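Local coordinates for hypothetical protein (Pseudomonas aeruginosa, PDB 2H9F) that probably isomerises methylaconitate and belongs to the PrpF family, with its two-domain diaminopimelate epimerase-like fold, at residues A112-F115 with A116-G120; G233-L236 with R237-N241; D29-E32 with S33-V36; S76-Q80 with P81-V85. All blocks are in the same frame, centred on the assembly; numbering follows the deposited sequence.

Contact 1. Residues A112-F115 with A116-G120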
ATOM      1  N   ALA A 112     -14.992  -1.607 -13.933  1.00 30.18           N
ATOM      2  CA  ALA A 112     -16.446  -1.831 -13.995  1.00 31.68           C
ATOM      3  C   ALA A 112     -16.842  -2.548 -15.292  1.00 32.13           C
ATOM      4  O   ALA A 112     -17.654  -3.436 -15.257  1.00 32.76           O
ATOM      5  CB  ALA A 112     -17.232  -0.541 -13.832  1.00 29.97           C
ATOM      6  N   GLY A 113     -16.275  -2.156 -16.429  1.00 30.55           N
ATOM      7  CA  GLY A 113     -16.645  -2.772 -17.692  1.00 30.49           C
ATOM      8  C   GLY A 113     -16.198  -4.213 -17.747  1.00 31.29           C
ATOM      9  O   GLY A 113     -16.939  -5.081 -18.152  1.00 33.20           O
ATOM     10  N   ALA A 114     -14.990  -4.472 -17.281  1.00 30.30           N
ATOM     11  CA  ALA A 114     -14.452  -5.840 -17.256  1.00 32.63           C
ATOM     12  C   ALA A 114     -15.233  -6.725 -16.252  1.00 31.82           C
ATOM     13  O   ALA A 114     -15.666  -7.839 -16.574  1.00 31.52           O
ATOM     14  CB  ALA A 114     -12.998  -5.803 -16.923  1.00 29.87           C
ATOM     15  N   PHE A 115     -15.445  -6.196 -15.056  1.00 31.40           N
ATOM     16  CA  PHE A 115     -16.117  -6.936 -14.010  1.00 31.86           C
ATOM     17  C   PHE A 115     -17.536  -7.259 -14.382  1.00 31.84           C
ATOM     18  O   PHE A 115     -18.038  -8.298 -13.991  1.00 33.52           O
ATOM     19  CB  PHE A 115     -16.131  -6.125 -12.713  1.00 33.10           C
ATOM     20  CG  PHE A 115     -16.709  -6.866 -11.533  1.00 29.76           C
ATOM     21  CD1 PHE A 115     -16.108  -8.028 -11.071  1.00 32.85           C
ATOM     22  CD2 PHE A 115     -17.835  -6.400 -10.886  1.00 30.71           C
ATOM     23  CE1 PHE A 115     -16.634  -8.697  -9.982  1.00 31.59           C
ATOM     24  CE2 PHE A 115     -18.347  -7.071  -9.836  1.00 31.27           C
ATOM     25  CZ  PHE A 115     -17.729  -8.218  -9.379  1.00 29.85           C
ATOM     26  N   ALA A 116     -18.199  -6.353 -15.113  1.00 29.67           N
ATOM     27  CA  ALA A 116     -19.562  -6.595 -15.577  1.00 27.54           C
ATOM     28  C   ALA A 116     -19.641  -7.931 -16.286  1.00 28.71           C
ATOM     29  O   ALA A 116     -20.609  -8.656 -16.139  1.00 31.70           O
ATOM     30  CB  ALA A 116     -20.013  -5.492 -16.537  1.00 24.04           C
ATOM     31  N   LEU A 117     -18.598  -8.244 -17.067  1.00 31.60           N
ATOM     32  CA  LEU A 117     -18.509  -9.518 -17.787  1.00 29.67           C
ATOM     33  C   LEU A 117     -18.059 -10.689 -16.904  1.00 31.92           C
ATOM     34  O   LEU A 117     -18.674 -11.770 -16.977  1.00 31.47           O
ATOM     35  CB  LEU A 117     -17.611  -9.369 -19.005  1.00 31.45           C
ATOM     36  CG  LEU A 117     -18.180  -8.465 -20.127  1.00 29.80           C
ATOM     37  CD1 LEU A 117     -17.073  -8.021 -21.081  1.00 27.01           C
ATOM     38  CD2 LEU A 117     -19.244  -9.208 -20.885  1.00 26.59           C
ATOM     39  N   HIS A 118     -17.043 -10.496 -16.056  1.00 29.90           N
ATOM     40  CA  HIS A 118     -16.658 -11.567 -15.145  0.50 30.15           C
ATOM     41  C   HIS A 118     -17.835 -11.921 -14.235  1.00 30.27           C
ATOM     42  O   HIS A 118     -18.028 -13.069 -13.913  1.00 31.03           O
ATOM     43  CB  HIS A 118     -15.435 -11.186 -14.313  0.50 30.02           C
ATOM     44  CG  HIS A 118     -14.240 -10.785 -15.125  0.50 26.93           C
ATOM     45  ND1 HIS A 118     -13.541 -11.663 -15.926  0.50 24.89           N
ATOM     46  CD2 HIS A 118     -13.616  -9.589 -15.237  0.50 23.76           C
ATOM     47  CE1 HIS A 118     -12.530 -11.023 -16.479  0.50 25.52           C
ATOM     48  NE2 HIS A 118     -12.552  -9.765 -16.067  0.50 11.94           N
ATOM     49  N   ALA A 119     -18.637 -10.937 -13.888  1.00 29.99           N
ATOM     50  CA  ALA A 119     -19.733 -11.132 -12.969  1.00 28.94           C
ATOM     51  C   ALA A 119     -21.001 -11.695 -13.563  1.00 29.98           C
ATOM     52  O   ALA A 119     -21.966 -11.950 -12.810  1.00 29.48           O
ATOM     53  CB  ALA A 119     -20.051  -9.828 -12.266  1.00 28.03           C
ATOM     54  N   GLY A 120     -21.047 -11.843 -14.883  1.00 29.71           N
ATOM     55  CA  GLY A 120     -22.206 -12.430 -15.542  1.00 27.73           C
ATOM     56  C   GLY A 120     -23.363 -11.478 -15.595  1.00 28.99           C
ATOM     57  O   GLY A 120     -24.521 -11.912 -15.638  1.00 28.33           O
TER
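The C-terminal end of helix 106-118 carries this contact, where Phe-115 and Ala-119 meet one turn apart just before a Schellman motif closes the helix. Ala-119 CB sits over the centre of one face of the Phe-115 ring, 4.1 Å from the ring centroid and only 12° off the normal, a CH-pi contact. The Phe-115 torsion explains this: CG is anti to the backbone N (chi1 -175°), which carries the ring along the helix side toward the C-terminal end. Ala-119 CB also lies 3.1 Å from Phe-115 O, at the root of the same side chain. Beyond the two segments the ring meets Phe-24 and packs on Thr-13 and Leu-15 of strand 7-17 and on Leu-75. Ala-116 and Leu-117 cover Val-122 and Val-135 beside it, so the helix end is wedged between strands and a loop.

The backbone follows the last turns. Ala-116 N bonds to Ala-112 O at 3.0 Å, and Ala-119 N bonds to Phe-115 O at 2.7 Å. Ala-114 O takes His-118 N in its carbonyl plane, at 3.0 Å, and a weak second bond from Leu-117 N. The placement of the His-118 ring is doubtful, because the side chain has a second conformer. His-118 lies against Arg-390 of the second subunit, at the dimer interface, and Ala-119 O accepts a bond from Arg-26 NH1. Gly-120 then leaves the helix with positive phi (75°). The last bond of the turn runs from Gly-120 N to Leu-117 O, 3.2 Å.

Contact 2. Residues G233-L236 with R237-N241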
ATOM      1  N   GLY A 233       8.394  22.667 -29.196  1.00 43.49           N
ATOM      2  CA  GLY A 233       7.270  21.775 -28.896  1.00 41.11           C
ATOM      3  C   GLY A 233       7.686  20.389 -28.471  1.00 40.43           C
ATOM      4  O   GLY A 233       6.847  19.608 -28.061  1.00 41.70           O
ATOM      5  N   THR A 234       8.981  20.093 -28.623  1.00 42.68           N
ATOM      6  CA  THR A 234       9.597  18.813 -28.291  1.00 40.03           C
ATOM      7  C   THR A 234      10.309  18.828 -26.924  1.00 42.51           C
ATOM      8  O   THR A 234      10.757  17.793 -26.444  1.00 42.83           O
ATOM      9  CB  THR A 234      10.628  18.433 -29.370  1.00 40.88           C
ATOM     10  OG1 THR A 234      11.620  19.456 -29.464  1.00 37.71           O
ATOM     11  CG2 THR A 234       9.955  18.287 -30.715  1.00 34.72           C
ATOM     12  N   GLU A 235      10.399  19.996 -26.300  1.00 42.94           N
ATOM     13  CA  GLU A 235      11.175  20.160 -25.083  1.00 43.48           C
ATOM     14  C   GLU A 235      10.849  19.145 -23.983  1.00 45.62           C
ATOM     15  O   GLU A 235       9.675  18.811 -23.746  1.00 47.17           O
ATOM     16  CB  GLU A 235      10.974  21.564 -24.537  1.00 44.59           C
ATOM     17  CG  GLU A 235      11.740  22.676 -25.273  1.00 47.39           C
ATOM     18  CD  GLU A 235      11.078  23.177 -26.553  1.00 49.88           C
ATOM     19  OE1 GLU A 235       9.912  22.785 -26.815  1.00 41.88           O
ATOM     20  OE2 GLU A 235      11.750  23.982 -27.262  1.00 46.07           O
ATOM     21  N   LEU A 236      11.887  18.674 -23.295  1.00 43.03           N
ATOM     22  CA  LEU A 236      11.729  17.796 -22.141  1.00 43.17           C
ATOM     23  C   LEU A 236      11.866  18.572 -20.822  1.00 42.64           C
ATOM     24  O   LEU A 236      12.123  19.775 -20.805  1.00 44.11           O
ATOM     25  CB  LEU A 236      12.773  16.680 -22.182  1.00 45.29           C
ATOM     26  CG  LEU A 236      12.836  15.857 -23.463  1.00 43.22           C
ATOM     27  CD1 LEU A 236      14.054  14.952 -23.401  1.00 46.07           C
ATOM     28  CD2 LEU A 236      11.528  15.072 -23.691  1.00 48.14           C
ATOM     29  N   ARG A 237      11.678  17.885 -19.708  1.00 41.52           N
ATOM     30  CA  ARG A 237      11.638  18.577 -18.436  1.00 41.67           C
ATOM     31  C   ARG A 237      12.932  19.285 -18.105  1.00 39.60           C
ATOM     32  O   ARG A 237      12.918  20.423 -17.669  1.00 37.80           O
ATOM     33  CB  ARG A 237      11.270  17.615 -17.331  1.00 43.63           C
ATOM     34  CG  ARG A 237       9.804  17.286 -17.332  1.00 45.87           C
ATOM     35  CD  ARG A 237       9.431  16.504 -16.097  1.00 49.78           C
ATOM     36  NE  ARG A 237      10.235  15.299 -16.015  1.00 50.96           N
ATOM     37  CZ  ARG A 237      10.424  14.577 -14.911  1.00 54.57           C
ATOM     38  NH1 ARG A 237       9.845  14.895 -13.751  1.00 54.86           N
ATOM     39  NH2 ARG A 237      11.193  13.505 -14.987  1.00 55.75           N
ATOM     40  N   GLU A 238      14.060  18.626 -18.326  1.00 39.77           N
ATOM     41  CA  GLU A 238      15.310  19.222 -17.910  1.00 43.59           C
ATOM     42  C   GLU A 238      15.578  20.599 -18.534  1.00 41.84           C
ATOM     43  O   GLU A 238      16.186  21.457 -17.904  1.00 43.29           O
ATOM     44  CB  GLU A 238      16.469  18.283 -18.186  1.00 40.85           C
ATOM     45  CG  GLU A 238      17.748  18.689 -17.492  1.00 52.29           C
ATOM     46  CD  GLU A 238      18.956  17.808 -17.883  1.00 52.68           C
ATOM     47  OE1 GLU A 238      18.743  16.782 -18.580  1.00 64.67           O
ATOM     48  OE2 GLU A 238      20.109  18.150 -17.498  1.00 63.02           O
ATOM     49  N   GLU A 239      15.133  20.831 -19.761  1.00 41.05           N
ATOM     50  CA  GLU A 239      15.476  22.094 -20.422  1.00 40.99           C
ATOM     51  C   GLU A 239      14.527  23.222 -20.051  1.00 39.66           C
ATOM     52  O   GLU A 239      14.737  24.354 -20.461  1.00 38.65           O
ATOM     53  CB  GLU A 239      15.648  21.959 -21.952  1.00 38.15           C
ATOM     54  CG  GLU A 239      14.485  21.415 -22.688  1.00 44.22           C
ATOM     55  CD  GLU A 239      14.809  20.946 -24.122  1.00 42.80           C
ATOM     56  OE1 GLU A 239      14.987  21.811 -25.025  1.00 37.54           O
ATOM     57  OE2 GLU A 239      14.827  19.702 -24.322  1.00 42.81           O
ATOM     58  N   ILE A 240      13.514  22.940 -19.245  1.00 41.07           N
ATOM     59  CA  ILE A 240      12.608  24.002 -18.813  1.00 39.97           C
ATOM     60  C   ILE A 240      12.617  24.164 -17.297  1.00 40.46           C
ATOM     61  O   ILE A 240      12.782  25.266 -16.778  1.00 38.38           O
ATOM     62  CB  ILE A 240      11.193  23.754 -19.280  1.00 41.84           C
ATOM     63  CG1 ILE A 240      11.121  23.791 -20.808  1.00 42.99           C
ATOM     64  CG2 ILE A 240      10.266  24.844 -18.715  1.00 37.90           C
ATOM     65  CD1 ILE A 240       9.713  23.569 -21.408  1.00 39.58           C
ATOM     66  N   ASN A 241      12.458  23.048 -16.594  1.00 41.20           N
ATOM     67  CA  ASN A 241      12.267  23.056 -15.155  1.00 41.20           C
ATOM     68  C   ASN A 241      13.456  23.525 -14.327  1.00 41.97           C
ATOM     69  O   ASN A 241      13.301  23.775 -13.136  1.00 44.07           O
ATOM     70  CB  ASN A 241      11.804  21.675 -14.697  1.00 40.94           C
ATOM     71  CG  ASN A 241      10.396  21.388 -15.123  1.00 38.99           C
ATOM     72  OD1 ASN A 241       9.706  22.271 -15.612  1.00 35.74           O
ATOM     73  ND2 ASN A 241       9.956  20.165 -14.938  1.00 38.92           N
TER
HETATM   74  O   HOH W   1      14.364  19.404 -27.362  1.00 53.26           O
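The backbone of Leu-236 meets Glu-239 where the loop after strand 220-225 enters the short, weakly bonded helix 238-241. Two hydrogen bonds join them. Leu-236 N gives a nearly straight bond to Glu-239 OE2 (3.3 Å, 174°), meeting the oxygen from above the carboxylate plane. In return Glu-239 N makes a weak bond to Leu-236 O at 3.4 Å. Glu-239 CG lies between its backbone N and carbonyl carbon (chi1 57°), and the rest of the chain is extended; this carries OE2 back to Leu-236 N. A water donates to Glu-239 OE2 at 3.1 Å.

The Glu-235 carboxylate turns back to its own loop. Its chain bends at chi2 (81°), and Glu-235 OE1 accepts from Gly-233 N at 2.8 Å on the syn side, while OE2 takes Arg-232 N. The two acids cross at about a right angle. Glu-239 OE1 touches Glu-235 CG at 3.4 Å and stands 4.5 Å from Glu-235 OE2. This closeness may tend to raise their proton affinity, though the N-H donors to both acids would offset this.

The apolar contact is that of Ile-240 CD1, which rests on Glu-235 CB at 3.9 Å.

Arg-306 bonds to the carbonyls of Thr-234 and Glu-235. Ile-240 packs against Leu-247 and Phe-250 of helix 244-260 and against Phe-281 of strand 278-283, while Asn-241 OD1 accepts from Leu-313 N of strand 312-313.

Contact 3. Residues D29-E32 with S33-V36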
ATOM      1  N   ASP A  29     -24.270 -10.586  -4.234  1.00 32.50           N
ATOM      2  CA  ASP A  29     -23.320 -11.290  -3.361  1.00 31.73           C
ATOM      3  C   ASP A  29     -23.138 -10.655  -1.983  1.00 32.79           C
ATOM      4  O   ASP A  29     -22.499 -11.247  -1.094  1.00 31.74           O
ATOM      5  CB  ASP A  29     -21.959 -11.374  -4.023  1.00 33.07           C
ATOM      6  CG  ASP A  29     -21.951 -12.262  -5.243  1.00 32.86           C
ATOM      7  OD1 ASP A  29     -22.865 -13.136  -5.350  1.00 30.63           O
ATOM      8  OD2 ASP A  29     -21.013 -12.088  -6.094  1.00 30.31           O
ATOM      9  N   LEU A  30     -23.701  -9.468  -1.781  1.00 31.70           N
ATOM     10  CA  LEU A  30     -23.497  -8.759  -0.526  1.00 30.42           C
ATOM     11  C   LEU A  30     -24.438  -9.315   0.502  1.00 31.68           C
ATOM     12  O   LEU A  30     -25.561  -9.705   0.176  1.00 32.51           O
ATOM     13  CB  LEU A  30     -23.762  -7.251  -0.667  1.00 29.76           C
ATOM     14  CG  LEU A  30     -22.762  -6.456  -1.520  1.00 34.32           C
ATOM     15  CD1 LEU A  30     -23.185  -4.978  -1.669  1.00 26.65           C
ATOM     16  CD2 LEU A  30     -21.334  -6.552  -0.998  1.00 25.84           C
ATOM     17  N   PRO A  31     -24.043  -9.246   1.772  1.00 31.62           N
ATOM     18  CA  PRO A  31     -25.023  -9.498   2.828  1.00 30.36           C
ATOM     19  C   PRO A  31     -26.292  -8.699   2.674  1.00 33.89           C
ATOM     20  O   PRO A  31     -26.292  -7.588   2.171  1.00 32.85           O
ATOM     21  CB  PRO A  31     -24.289  -9.082   4.090  1.00 31.74           C
ATOM     22  CG  PRO A  31     -22.865  -9.242   3.769  1.00 29.08           C
ATOM     23  CD  PRO A  31     -22.746  -8.868   2.328  1.00 28.89           C
ATOM     24  N   GLU A  32     -27.395  -9.278   3.113  1.00 32.96           N
ATOM     25  CA  GLU A  32     -28.666  -8.695   2.825  1.00 36.31           C
ATOM     26  C   GLU A  32     -28.717  -7.261   3.316  1.00 32.76           C
ATOM     27  O   GLU A  32     -29.240  -6.395   2.634  1.00 32.87           O
ATOM     28  CB  GLU A  32     -29.780  -9.507   3.464  1.00 36.56           C
ATOM     29  CG  GLU A  32     -31.179  -9.072   3.021  1.00 44.07           C
ATOM     30  CD  GLU A  32     -32.320  -9.794   3.785  1.00 47.81           C
ATOM     31  OE1 GLU A  32     -32.079 -10.837   4.451  1.00 58.93           O
ATOM     32  OE2 GLU A  32     -33.464  -9.302   3.696  1.00 57.27           O
ATOM     33  N   SER A  33     -28.177  -7.000   4.493  1.00 30.47           N
ATOM     34  CA  SER A  33     -28.194  -5.640   5.030  1.00 32.61           C
ATOM     35  C   SER A  33     -27.415  -4.638   4.186  1.00 31.50           C
ATOM     36  O   SER A  33     -27.673  -3.448   4.243  1.00 33.43           O
ATOM     37  CB  SER A  33     -27.678  -5.619   6.464  1.00 32.69           C
ATOM     38  OG  SER A  33     -26.337  -5.993   6.513  1.00 30.87           O
ATOM     39  N   CYS A  34     -26.448  -5.120   3.408  1.00 30.65           N
ATOM     40  CA  CYS A  34     -25.650  -4.250   2.588  1.00 29.61           C
ATOM     41  C   CYS A  34     -26.159  -4.101   1.137  1.00 33.61           C
ATOM     42  O   CYS A  34     -25.460  -3.514   0.296  1.00 34.75           O
ATOM     43  CB  CYS A  34     -24.221  -4.786   2.586  1.00 30.39           C
ATOM     44  SG  CYS A  34     -23.581  -4.873   4.247  1.00 30.45           S
ATOM     45  N   ARG A  35     -27.350  -4.615   0.824  1.00 32.96           N
ATOM     46  CA  ARG A  35     -27.840  -4.556  -0.554  1.00 33.04           C
ATOM     47  C   ARG A  35     -28.658  -3.305  -0.814  1.00 33.00           C
ATOM     48  O   ARG A  35     -29.214  -3.129  -1.899  1.00 32.40           O
ATOM     49  CB  ARG A  35     -28.678  -5.787  -0.886  1.00 35.22           C
ATOM     50  CG  ARG A  35     -27.909  -7.060  -0.948  1.00 34.32           C
ATOM     51  CD  ARG A  35     -28.818  -8.194  -1.363  1.00 36.13           C
ATOM     52  NE  ARG A  35     -28.191  -9.415  -0.942  1.00 45.82           N
ATOM     53  CZ  ARG A  35     -28.800 -10.434  -0.353  1.00 44.65           C
ATOM     54  NH1 ARG A  35     -30.115 -10.435  -0.103  1.00 48.36           N
ATOM     55  NH2 ARG A  35     -28.050 -11.467   0.016  1.00 48.44           N
ATOM     56  N   VAL A  36     -28.754  -2.453   0.195  1.00 31.03           N
ATOM     57  CA  VAL A  36     -29.185  -1.093  -0.028  1.00 32.59           C
ATOM     58  C   VAL A  36     -28.158  -0.140   0.559  1.00 32.07           C
ATOM     59  O   VAL A  36     -27.438  -0.495   1.494  1.00 30.86           O
ATOM     60  CB  VAL A  36     -30.556  -0.845   0.621  1.00 32.61           C
ATOM     61  CG1 VAL A  36     -31.622  -1.690  -0.061  1.00 33.67           C
ATOM     62  CG2 VAL A  36     -30.501  -1.122   2.137  1.00 29.87           C
TER
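Arg-35 folds back over Leu-30, Pro-31 and Glu-32. Arg-35 CB lies 3.6 Å from Glu-32 O. CG, anti to the carbonyl carbon (chi1 -68°), passes Pro-31 O and Leu-30 O, and CD continues beside Leu-30 O. The extended chain then delivers Arg-35 NE to Leu-30 O, a 2.9 Å hydrogen bond with the oxygen 27° out of the guanidinium plane. Arg-35 NH2 adds a weak bond to Leu-30 O at 3.1 Å. CZ sits under Glu-32 CA, which covers one guanidinium face 3.6 Å above its plane. Arg-35 NH1 ends 3.6 Å from Glu-32 CG. The planes of the Glu-32 carboxylate and the guanidinium are nearly parallel, 9° apart, but the charged atoms do not touch.

Beneath, Leu-30 CD1 approaches Cys-34 O at 3.3 Å, and the two CB atoms are in apolar contact. Leu-44 of helix 39-49 packs on both side chains. Phe-396 covers Pro-31, Ser-33 and Cys-34.

Cys-34 N bonds to Pro-31 O at 2.8 Å and Arg-35 N to Glu-32 O at 3.2 Å. These successive i to i+3 backbone bonds mark a short 3-10 turn, here linking strand 20-26 to helix 39-49, with an arginine side chain bonded to the carbonyl just before it.

Contact 4. Residues S76-Q80 with P81-V85. With SO4 (sulfate ion), chain E.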
ATOM      1  N   SER A  76     -24.402  -4.035 -10.441  1.00 32.50           N
ATOM      2  CA  SER A  76     -25.660  -4.756 -10.528  1.00 31.55           C
ATOM      3  C   SER A  76     -26.210  -4.569 -11.944  1.00 33.76           C
ATOM      4  O   SER A  76     -25.799  -3.636 -12.671  1.00 32.30           O
ATOM      5  CB  SER A  76     -26.666  -4.216  -9.517  1.00 32.96           C
ATOM      6  OG  SER A  76     -26.951  -2.855  -9.757  1.00 32.03           O
ATOM      7  N   LYS A  77     -27.112  -5.464 -12.335  1.00 33.15           N
ATOM      8  CA  LYS A  77     -27.867  -5.305 -13.554  1.00 35.48           C
ATOM      9  C   LYS A  77     -28.618  -3.993 -13.486  1.00 35.48           C
ATOM     10  O   LYS A  77     -29.265  -3.678 -12.489  1.00 32.80           O
ATOM     11  CB  LYS A  77     -28.832  -6.482 -13.753  1.00 36.35           C
ATOM     12  CG  LYS A  77     -28.090  -7.804 -14.110  1.00 39.99           C
ATOM     13  CD  LYS A  77     -29.002  -8.919 -14.720  1.00 43.16           C
ATOM     14  CE  LYS A  77     -29.335  -8.647 -16.214  1.00 49.72           C
ATOM     15  NZ  LYS A  77     -28.242  -9.024 -17.169  1.00 45.65           N
ATOM     16  N   SER A  78     -28.519  -3.209 -14.545  1.00 35.42           N
ATOM     17  CA  SER A  78     -29.112  -1.901 -14.549  1.00 34.03           C
ATOM     18  C   SER A  78     -30.620  -1.924 -14.668  1.00 39.19           C
ATOM     19  O   SER A  78     -31.187  -2.691 -15.444  1.00 37.69           O
ATOM     20  CB  SER A  78     -28.579  -1.124 -15.718  1.00 37.19           C
ATOM     21  OG  SER A  78     -28.995   0.204 -15.625  1.00 30.68           O
ATOM     22  N   SER A  79     -31.247  -1.017 -13.935  1.00 40.74           N
ATOM     23  CA  SER A  79     -32.677  -0.716 -14.078  1.00 47.01           C
ATOM     24  C   SER A  79     -32.883   0.363 -15.138  1.00 46.73           C
ATOM     25  O   SER A  79     -33.992   0.587 -15.622  1.00 50.04           O
ATOM     26  CB  SER A  79     -33.169  -0.174 -12.729  1.00 49.79           C
ATOM     27  OG  SER A  79     -32.079   0.551 -12.112  1.00 52.40           O
ATOM     28  N   GLN A  80     -31.788   1.019 -15.498  1.00 44.90           N
ATOM     29  CA  GLN A  80     -31.811   2.169 -16.357  1.00 43.14           C
ATOM     30  C   GLN A  80     -31.907   1.717 -17.843  1.00 41.25           C
ATOM     31  O   GLN A  80     -31.105   0.934 -18.319  1.00 39.21           O
ATOM     32  CB  GLN A  80     -30.564   2.993 -16.019  1.00 43.82           C
ATOM     33  CG  GLN A  80     -30.475   4.352 -16.636  1.00 49.59           C
ATOM     34  CD  GLN A  80     -31.551   5.317 -16.163  1.00 54.96           C
ATOM     35  OE1 GLN A  80     -31.988   5.281 -14.993  1.00 51.31           O
ATOM     36  NE2 GLN A  80     -31.980   6.202 -17.084  1.00 50.46           N
ATOM     37  N   PRO A  81     -32.946   2.161 -18.569  1.00 40.22           N
ATOM     38  CA  PRO A  81     -33.075   1.743 -19.963  1.00 38.74           C
ATOM     39  C   PRO A  81     -31.825   2.010 -20.762  1.00 35.28           C
ATOM     40  O   PRO A  81     -31.222   3.073 -20.612  1.00 37.46           O
ATOM     41  CB  PRO A  81     -34.208   2.614 -20.492  1.00 37.45           C
ATOM     42  CG  PRO A  81     -34.986   2.929 -19.315  1.00 41.96           C
ATOM     43  CD  PRO A  81     -34.056   3.027 -18.160  1.00 39.34           C
ATOM     44  N   GLY A  82     -31.448   1.054 -21.600  1.00 31.73           N
ATOM     45  CA  GLY A  82     -30.280   1.187 -22.455  1.00 30.39           C
ATOM     46  C   GLY A  82     -28.949   1.024 -21.767  1.00 31.20           C
ATOM     47  O   GLY A  82     -27.912   1.458 -22.275  1.00 30.74           O
ATOM     48  N   HIS A  83     -28.950   0.357 -20.622  1.00 31.40           N
ATOM     49  CA  HIS A  83     -27.726   0.120 -19.894  1.00 31.27           C
ATOM     50  C   HIS A  83     -27.657  -1.323 -19.439  1.00 28.77           C
ATOM     51  O   HIS A  83     -28.664  -1.951 -19.192  1.00 25.65           O
ATOM     52  CB  HIS A  83     -27.667   1.087 -18.701  1.00 32.03           C
ATOM     53  CG  HIS A  83     -27.471   2.522 -19.097  1.00 31.88           C
ATOM     54  ND1 HIS A  83     -28.521   3.372 -19.390  1.00 29.49           N
ATOM     55  CD2 HIS A  83     -26.337   3.248 -19.270  1.00 28.68           C
ATOM     56  CE1 HIS A  83     -28.033   4.558 -19.730  1.00 27.53           C
ATOM     57  NE2 HIS A  83     -26.714   4.515 -19.641  1.00 32.05           N
ATOM     58  N   ASP A  84     -26.446  -1.840 -19.353  1.00 28.76           N
ATOM     59  CA  ASP A  84     -26.187  -3.183 -18.864  1.00 30.34           C
ATOM     60  C   ASP A  84     -26.009  -3.259 -17.355  1.00 29.62           C
ATOM     61  O   ASP A  84     -26.530  -4.182 -16.740  1.00 32.12           O
ATOM     62  CB  ASP A  84     -24.937  -3.744 -19.547  1.00 28.97           C
ATOM     63  CG  ASP A  84     -25.131  -3.846 -21.039  1.00 33.94           C
ATOM     64  OD1 ASP A  84     -26.091  -4.551 -21.446  1.00 30.66           O
ATOM     65  OD2 ASP A  84     -24.400  -3.153 -21.772  1.00 27.48           O
ATOM     66  N   VAL A  85     -25.238  -2.340 -16.772  1.00 27.80           N
ATOM     67  CA  VAL A  85     -24.937  -2.398 -15.348  1.00 28.46           C
ATOM     68  C   VAL A  85     -25.044  -1.045 -14.693  1.00 29.24           C
ATOM     69  O   VAL A  85     -24.766  -0.028 -15.315  1.00 29.81           O
ATOM     70  CB  VAL A  85     -23.528  -2.961 -15.102  1.00 31.59           C
ATOM     71  CG1 VAL A  85     -23.479  -4.479 -15.538  1.00 29.27           C
ATOM     72  CG2 VAL A  85     -22.447  -2.092 -15.803  1.00 27.71           C
TER
HETATM   73  S   SO4 E 399     -33.851  -1.809 -21.854  1.00 73.62           S
HETATM   74  O1  SO4 E 399     -34.746  -0.902 -21.107  1.00 67.86           O
HETATM   75  O2  SO4 E 399     -33.777  -3.103 -21.183  1.00 75.18           O
HETATM   76  O3  SO4 E 399     -34.395  -2.020 -23.201  1.00 69.34           O
HETATM   77  O4  SO4 E 399     -32.485  -1.278 -21.958  1.00 69.71           O
HETATM   78  O   HOH W   2     -27.833  -6.296 -17.807  1.00 39.97           O
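His-83 and Gln-80 lie side by side across the turn, pointing the same way. Gln-80 CG touches His-83 ND1 at 3.5 Å; the amide and ring planes stand 65° apart. CG is anti to the Gln-80 backbone N (chi1 -171°), which lays the chain along the histidine. Gln-80 O lies at the ring edge, in its plane, and takes a weak bond from His-83 N at 3.2 Å. His-83 ND1 donates to Pro-81 O at 3.0 Å. O4 of a sulfate, probably from the crystallisation liquor, accepts from Gly-82 N at 2.6 Å.

Ser-78 OG approaches His-83 CB and accepts from Gln-80 N at 2.9 Å, forming an ST turn. Ser-78 N bonds to Asp-84 O at 3.1 Å. A water donates to that carbonyl and accepts from Lys-77 NZ, which also bonds Leu-121 O.

Farther out, Ser-78 OG bonds Asp-86 OD1, and Asp-84 forms a salt bridge with Arg-136. Thr-145 OG1 bonds His-83 NE2, and Trp-138 meets the histidine ring edge-to-face.

A type II beta turn from Gln-80 to His-83, with Gly-82 at positive phi, thus forms the tip of the hairpin connection between antiparallel strands 71-77 and 85-92.

Overall arrangement
Along the chain the order is contact 3, contact 4, contact 1, contact 2. The first three lie on the same side of the chain's centre. Contacts 1 and 4 have centres 13 Å apart and touch, Ala-116 CB packing on Val-85 CG1 at 3.7 Å. Contact 3 is centred 19 Å from each of them, without touching either. Strand 71-77 links this group: it ends in contact 4, pairs with strand 20-26, which leads to contact 3, and packs under helix 106-118 of contact 1. Contact 2 lies across the centre, its own centre about 41 to 52 Å from theirs, beside helix 244-260. This separation is consistent with the two-domain architecture of the family.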